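Local coordinates for protein RNase NGR3 (Nicotiana glutinosa, PDB 1VD3) that probably cleaves RNA as an endonuclease of the RNase T2 family and binds uridine 2'-phosphate in its active-site pocket, at residues F11-Q16 / K121-L126; E38-H43 / H171-V176. All blocks are in the same frame, centred on the assembly; numbering follows the deposited sequence.

Contact 1 (F11-Q16 / K121-L126)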
# COMPACT_ATOMS: atom_id res chain seq x y z
N PHE A 11 1.20 10.83 7.19
CA PHE A 11 1.65 9.79 6.27
C PHE A 11 0.49 9.21 5.51
O PHE A 11 -0.59 9.02 6.07
CB PHE A 11 2.24 8.57 6.99
CG PHE A 11 3.56 8.79 7.64
CD1 PHE A 11 3.64 9.06 9.00
CD2 PHE A 11 4.74 8.60 6.92
CE1 PHE A 11 4.87 9.14 9.64
CE2 PHE A 11 5.98 8.67 7.55
CZ PHE A 11 6.04 8.94 8.92
N TYR A 12 0.71 8.90 4.25
CA TYR A 12 -0.28 8.19 3.48
C TYR A 12 0.30 6.77 3.60
O TYR A 12 1.48 6.57 3.29
CB TYR A 12 -0.25 8.58 2.00
CG TYR A 12 -1.24 9.65 1.62
CD1 TYR A 12 -0.87 10.67 0.73
CD2 TYR A 12 -2.54 9.63 2.10
CE1 TYR A 12 -1.79 11.63 0.34
CE2 TYR A 12 -3.47 10.59 1.71
CZ TYR A 12 -3.08 11.59 0.83
OH TYR A 12 -3.99 12.55 0.44
N PHE A 13 -0.48 5.82 4.10
CA PHE A 13 0.00 4.44 4.17
C PHE A 13 -0.73 3.79 3.01
O PHE A 13 -1.97 3.68 3.01
CB PHE A 13 -0.35 3.77 5.50
CG PHE A 13 0.01 2.30 5.55
CD1 PHE A 13 1.30 1.88 5.22
CD2 PHE A 13 -0.93 1.35 5.90
CE1 PHE A 13 1.65 0.53 5.25
CE2 PHE A 13 -0.60 -0.01 5.93
CZ PHE A 13 0.69 -0.41 5.60
N VAL A 14 0.03 3.40 2.00
CA VAL A 14 -0.52 2.83 0.78
C VAL A 14 -0.30 1.34 0.62
O VAL A 14 0.84 0.86 0.63
CB VAL A 14 0.07 3.55 -0.46
CG1 VAL A 14 -0.71 3.18 -1.72
CG2 VAL A 14 0.09 5.07 -0.24
N GLN A 15 -1.40 0.61 0.48
CA GLN A 15 -1.36 -0.82 0.29
C GLN A 15 -1.97 -1.10 -1.07
O GLN A 15 -2.73 -0.28 -1.60
CB GLN A 15 -2.18 -1.54 1.36
CG GLN A 15 -1.65 -1.35 2.77
CD GLN A 15 -2.49 -2.08 3.80
OE1 GLN A 15 -2.45 -3.30 3.90
NE2 GLN A 15 -3.27 -1.32 4.56
N GLN A 16 -1.64 -2.24 -1.66
CA GLN A 16 -2.25 -2.56 -2.93
C GLN A 16 -2.67 -4.01 -3.00
O GLN A 16 -2.24 -4.84 -2.20
CB GLN A 16 -1.32 -2.22 -4.10
CG GLN A 16 -0.11 -3.07 -4.28
CD GLN A 16 0.45 -2.95 -5.70
OE1 GLN A 16 0.45 -1.86 -6.29
NE2 GLN A 16 0.94 -4.05 -6.24
N LYS A 121 -0.55 -4.90 9.22
CA LYS A 121 -1.19 -5.88 10.09
C LYS A 121 -2.38 -5.27 10.83
O LYS A 121 -3.44 -5.88 10.91
CB LYS A 121 -0.18 -6.45 11.09
CG LYS A 121 0.97 -7.21 10.44
CD LYS A 121 1.94 -7.76 11.48
CE LYS A 121 3.04 -8.60 10.83
NZ LYS A 121 3.88 -7.82 9.88
N LYS A 122 -2.19 -4.08 11.37
CA LYS A 122 -3.25 -3.40 12.10
C LYS A 122 -4.46 -3.11 11.22
O LYS A 122 -5.60 -3.30 11.65
CB LYS A 122 -2.73 -2.09 12.70
CG LYS A 122 -1.65 -2.28 13.75
CD LYS A 122 -1.10 -0.94 14.21
CE LYS A 122 0.02 -1.12 15.22
NZ LYS A 122 0.62 0.19 15.63
N SER A 123 -4.22 -2.65 9.99
CA SER A 123 -5.32 -2.33 9.08
C SER A 123 -6.11 -3.58 8.72
O SER A 123 -7.29 -3.50 8.42
CB SER A 123 -4.80 -1.63 7.82
OG SER A 123 -3.98 -2.48 7.05
N ASN A 124 -5.44 -4.73 8.74
CA ASN A 124 -6.09 -6.02 8.49
C ASN A 124 -7.19 -5.93 7.42
O ASN A 124 -8.32 -6.37 7.65
CB ASN A 124 -6.69 -6.50 9.82
CG ASN A 124 -6.95 -7.98 9.86
OD1 ASN A 124 -6.13 -8.79 9.43
ND2 ASN A 124 -8.11 -8.36 10.40
N LEU A 125 -6.85 -5.39 6.26
CA LEU A 125 -7.82 -5.20 5.18
C LEU A 125 -8.55 -6.45 4.68
O LEU A 125 -9.77 -6.45 4.57
CB LEU A 125 -7.15 -4.51 3.99
CG LEU A 125 -6.50 -3.14 4.23
CD1 LEU A 125 -5.98 -2.61 2.90
CD2 LEU A 125 -7.51 -2.17 4.83
N LEU A 126 -7.80 -7.50 4.36
CA LEU A 126 -8.39 -8.73 3.85
C LEU A 126 -9.47 -9.28 4.78
O LEU A 126 -10.58 -9.59 4.34
CB LEU A 126 -7.30 -9.79 3.64
CG LEU A 126 -7.70 -11.06 2.90
CD1 LEU A 126 -8.12 -10.72 1.47
CD2 LEU A 126 -6.53 -12.04 2.89
O HOH W 1 -3.87 -5.19 5.43

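Contact 2 (E38-H43 / H171-V176). With U2P (phosphoric acid mono-[2-(2,4-dioxo-3,4-dihydro-2H-pyrimidin-1-yl)-4-hydroxy-5-hydroxymethyl-tetrahydro-furan-3-yl] ester), chain B.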
# COMPACT_ATOMS: atom_id res chain seq x y z
N GLU A 38 -2.28 -14.10 -1.57
CA GLU A 38 -3.48 -13.41 -2.01
C GLU A 38 -3.91 -12.59 -0.80
O GLU A 38 -4.79 -12.98 -0.04
CB GLU A 38 -4.58 -14.41 -2.39
CG GLU A 38 -5.92 -13.74 -2.68
CD GLU A 38 -6.94 -14.69 -3.30
OE1 GLU A 38 -6.72 -15.11 -4.46
OE2 GLU A 38 -7.95 -15.01 -2.64
N ASP A 39 -3.24 -11.45 -0.62
CA ASP A 39 -3.52 -10.56 0.50
C ASP A 39 -3.00 -9.19 0.08
O ASP A 39 -2.21 -9.08 -0.86
CB ASP A 39 -2.78 -11.07 1.74
CG ASP A 39 -3.11 -10.29 3.00
OD1 ASP A 39 -4.06 -9.48 3.00
OD2 ASP A 39 -2.41 -10.50 4.02
N PHE A 40 -3.45 -8.15 0.77
CA PHE A 40 -2.99 -6.81 0.44
C PHE A 40 -1.53 -6.70 0.85
O PHE A 40 -1.13 -7.18 1.91
CB PHE A 40 -3.82 -5.75 1.16
CG PHE A 40 -5.20 -5.59 0.60
CD1 PHE A 40 -6.22 -6.46 0.97
CD2 PHE A 40 -5.47 -4.59 -0.33
CE1 PHE A 40 -7.49 -6.35 0.41
CE2 PHE A 40 -6.73 -4.47 -0.89
CZ PHE A 40 -7.74 -5.35 -0.53
N SER A 41 -0.74 -6.06 -0.01
CA SER A 41 0.67 -5.87 0.23
C SER A 41 0.96 -4.38 0.41
O SER A 41 0.13 -3.54 0.09
CB SER A 41 1.48 -6.39 -0.95
OG SER A 41 1.19 -5.64 -2.11
N ILE A 42 2.14 -4.07 0.92
CA ILE A 42 2.52 -2.68 1.14
C ILE A 42 3.11 -2.07 -0.12
O ILE A 42 3.92 -2.71 -0.80
CB ILE A 42 3.59 -2.58 2.26
CG1 ILE A 42 3.00 -3.08 3.58
CG2 ILE A 42 4.09 -1.14 2.38
CD1 ILE A 42 4.05 -3.45 4.61
N HIS A 43 2.69 -0.86 -0.46
CA HIS A 43 3.29 -0.16 -1.60
C HIS A 43 4.29 0.77 -0.92
O HIS A 43 5.47 0.78 -1.27
CB HIS A 43 2.27 0.66 -2.40
CG HIS A 43 2.89 1.54 -3.46
ND1 HIS A 43 2.20 1.96 -4.57
CD2 HIS A 43 4.13 2.08 -3.56
CE1 HIS A 43 2.99 2.72 -5.32
NE2 HIS A 43 4.16 2.81 -4.72
N HIS A 171 -13.39 -2.47 -13.73
CA HIS A 171 -12.77 -1.51 -12.82
C HIS A 171 -12.56 -2.33 -11.54
O HIS A 171 -13.49 -2.95 -11.04
CB HIS A 171 -13.72 -0.34 -12.58
CG HIS A 171 -14.08 0.39 -13.83
ND1 HIS A 171 -13.26 1.36 -14.38
CD2 HIS A 171 -15.12 0.25 -14.68
CE1 HIS A 171 -13.80 1.79 -15.51
NE2 HIS A 171 -14.93 1.13 -15.72
N GLN A 172 -11.34 -2.32 -11.03
CA GLN A 172 -11.01 -3.12 -9.85
C GLN A 172 -10.32 -2.33 -8.75
O GLN A 172 -9.66 -1.32 -9.02
CB GLN A 172 -10.09 -4.26 -10.29
CG GLN A 172 -8.86 -3.76 -11.03
CD GLN A 172 -8.04 -4.85 -11.69
OE1 GLN A 172 -6.95 -4.58 -12.21
NE2 GLN A 172 -8.55 -6.07 -11.68
N ILE A 173 -10.47 -2.79 -7.52
CA ILE A 173 -9.81 -2.14 -6.40
C ILE A 173 -8.31 -2.37 -6.64
O ILE A 173 -7.87 -3.51 -6.80
CB ILE A 173 -10.24 -2.76 -5.04
CG1 ILE A 173 -9.43 -2.12 -3.91
CG2 ILE A 173 -10.03 -4.27 -5.06
CD1 ILE A 173 -9.97 -2.43 -2.53
N TYR A 174 -7.55 -1.29 -6.69
CA TYR A 174 -6.11 -1.38 -6.95
C TYR A 174 -5.29 -1.05 -5.72
O TYR A 174 -4.45 -1.85 -5.30
CB TYR A 174 -5.74 -0.46 -8.11
CG TYR A 174 -4.26 -0.34 -8.41
CD1 TYR A 174 -3.47 -1.48 -8.64
CD2 TYR A 174 -3.64 0.91 -8.47
CE1 TYR A 174 -2.11 -1.36 -8.92
CE2 TYR A 174 -2.29 1.04 -8.75
CZ TYR A 174 -1.53 -0.09 -8.97
OH TYR A 174 -0.19 0.05 -9.25
N GLN A 175 -5.50 0.13 -5.14
CA GLN A 175 -4.77 0.51 -3.94
C GLN A 175 -5.67 1.11 -2.88
O GLN A 175 -6.73 1.67 -3.18
CB GLN A 175 -3.63 1.48 -4.30
CG GLN A 175 -2.53 0.79 -5.11
CD GLN A 175 -1.28 1.63 -5.26
OE1 GLN A 175 -0.17 1.11 -5.17
NE2 GLN A 175 -1.44 2.92 -5.51
N VAL A 176 -5.27 0.96 -1.62
CA VAL A 176 -6.04 1.48 -0.51
C VAL A 176 -5.17 2.43 0.29
O VAL A 176 -4.09 2.06 0.75
CB VAL A 176 -6.53 0.35 0.42
CG1 VAL A 176 -7.30 0.94 1.60
CG2 VAL A 176 -7.41 -0.62 -0.36
O5' U2P B . 0.88 6.86 -9.35
C5' U2P B . 1.61 7.98 -8.78
C4' U2P B . 2.97 7.51 -8.24
O4' U2P B . 3.69 8.67 -7.63
C1' U2P B . 4.04 8.55 -6.15
N1 U2P B . 3.37 9.55 -5.21
C6 U2P B . 2.07 9.84 -5.53
C5 U2P B . 1.21 10.55 -4.65
C4 U2P B . 1.77 11.02 -3.36
O4 U2P B . 1.08 11.55 -2.50
N3 U2P B . 3.18 10.82 -3.19
C2 U2P B . 4.04 10.12 -4.07
O2 U2P B . 5.22 10.04 -3.83
C2' U2P B . 3.91 7.03 -5.98
O2' U2P B . 5.11 6.31 -6.38
P U2P B . 6.44 6.14 -5.55
O1P U2P B . 7.73 5.61 -5.92
O2P U2P B . 6.53 7.25 -4.56
O3P U2P B . 6.07 5.01 -4.71
C3' U2P B . 2.81 6.62 -6.98
O3' U2P B . 3.00 5.20 -7.33

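Contact 1 (F11-Q16 / K121-L126)
The flat amide of Gln15 is sandwiched: Leu125 covers one face, with its CD1 3.6 Å from Gln15 CD, and on the other lies the rim of the Phe13 ring, whose CE2 is 3.5 Å from the same carbon. The Phe13 ring in turn has Ser123 OG at its edge, near its plane. This is sheet-on-helix packing in the RNase T2 fold, with strand 10-16 of the antiparallel sheet turning one side to the junction where helix 109-123 gives way to helix 125-131. Asn124 makes the break, with positive phi (37°), and the residues before and after it, Ser123 and Leu125, both reach the strand.

Across a CA-to-CA separation of 9.2 Å from Gln15 to Leu125, the space is bridged by side chains. Beyond CG the glutamine chain is fully extended (chi2 -180°), which carries its amide to the helix junction. There NE2 donates to Ser123 OG at 2.8 Å, the acceptor being tilted somewhat out of the amide plane. Ser123 OG is also hydrogen-bonded to the carbonyls of Phe119 and Arg120, so the hydroxyl ties the last turn of its helix to the strand. Phe119 and Arg120 also pack on Phe13. Replacing Gln15 by a leucine here would probably leave Ser123 OG without its amide donor and deprive the water at the helix junction of its side-chain acceptor.

The contact thus shows how a buried amide can be engaged at both its oxygen and its nitrogen while its faces are packed against carbon. In the same strand, Tyr12 touches the bound nucleotide. Beyond Gln15 OE1 a water completes the bridge, donating to Gln15 OE1 at 2.8 Å and accepting from Leu125 N at 3.1 Å.

Contact 2 (E38-H43 / H171-V176)
His43 and Gln175 supply the polar half of this contact. His43 ND1 donates to Gln175 OE1 at 2.6 Å, a short and nearly straight bond (170° at the hydrogen). The acceptor lies in the imidazole plane, whereas the amide is turned about 50° from the ring, so the two groups meet edge-on without stacking. With CG anti to the backbone N (chi1 172°), the imidazole is carried out from its strand so that ND1 meets Gln175 and NE2 the ligand. On that second side NE2 donates to the phosphate oxygen O3P of U2P at 2.9 Å, through a more bent bond. Both ring nitrogens are therefore engaged, which fixes the ring's rotation. Gln175 serves as a second-shell residue, its own NE2 being held by Glu162 OE1. His43 is a predicted active-site residue, and His96, Lys100 and His101 also bind the nucleotide.

The apolar half is made by Phe40, a few residues earlier. Its CE2 meets Val176 CG2 at 3.9 Å, while Ile173 CD1 approaches the ring edge near its plane, 4.2 Å from CE2. Both aliphatic side chains lie roughly at right angles to Phe40.

A classic beta bulge, Tyr174 and Gln175 opposite Glu162, shifts the alternation of the strand, consistent with Ile173 and Val176 both meeting Phe40. Strand 10-16 pairs with both strands 41-48 and 171-181, so His43 and Gln175 join strands not paired with each other, with Phe40 just ahead of strand 41-48; Leu125 and Leu129 of helix 125-131 pack against Phe40, and Leu125 also touches Val176.

How the contacts relate
Both contacts are buried, and they share the central sheet, contact 1 through one strand and contact 2 through the strands flanking it. Backbone bonds stitch them together, with His43 N lying 2.7 Å from Val14 O and Gln16 N lying 2.8 Å from Ser41 O. Contact 1 belongs to the sheet-helix interior, where a neutral amide is bonded to a hydroxyl and a water, and these in turn to backbone groups of the helices. Contact 2 spans two environments: Phe40 joins the same hydrophobic region through Leu125, whereas His43 faces the phosphate of the bound nucleotide. One glutamine consequently braces a helix junction, the other an imidazole in the ligand pocket.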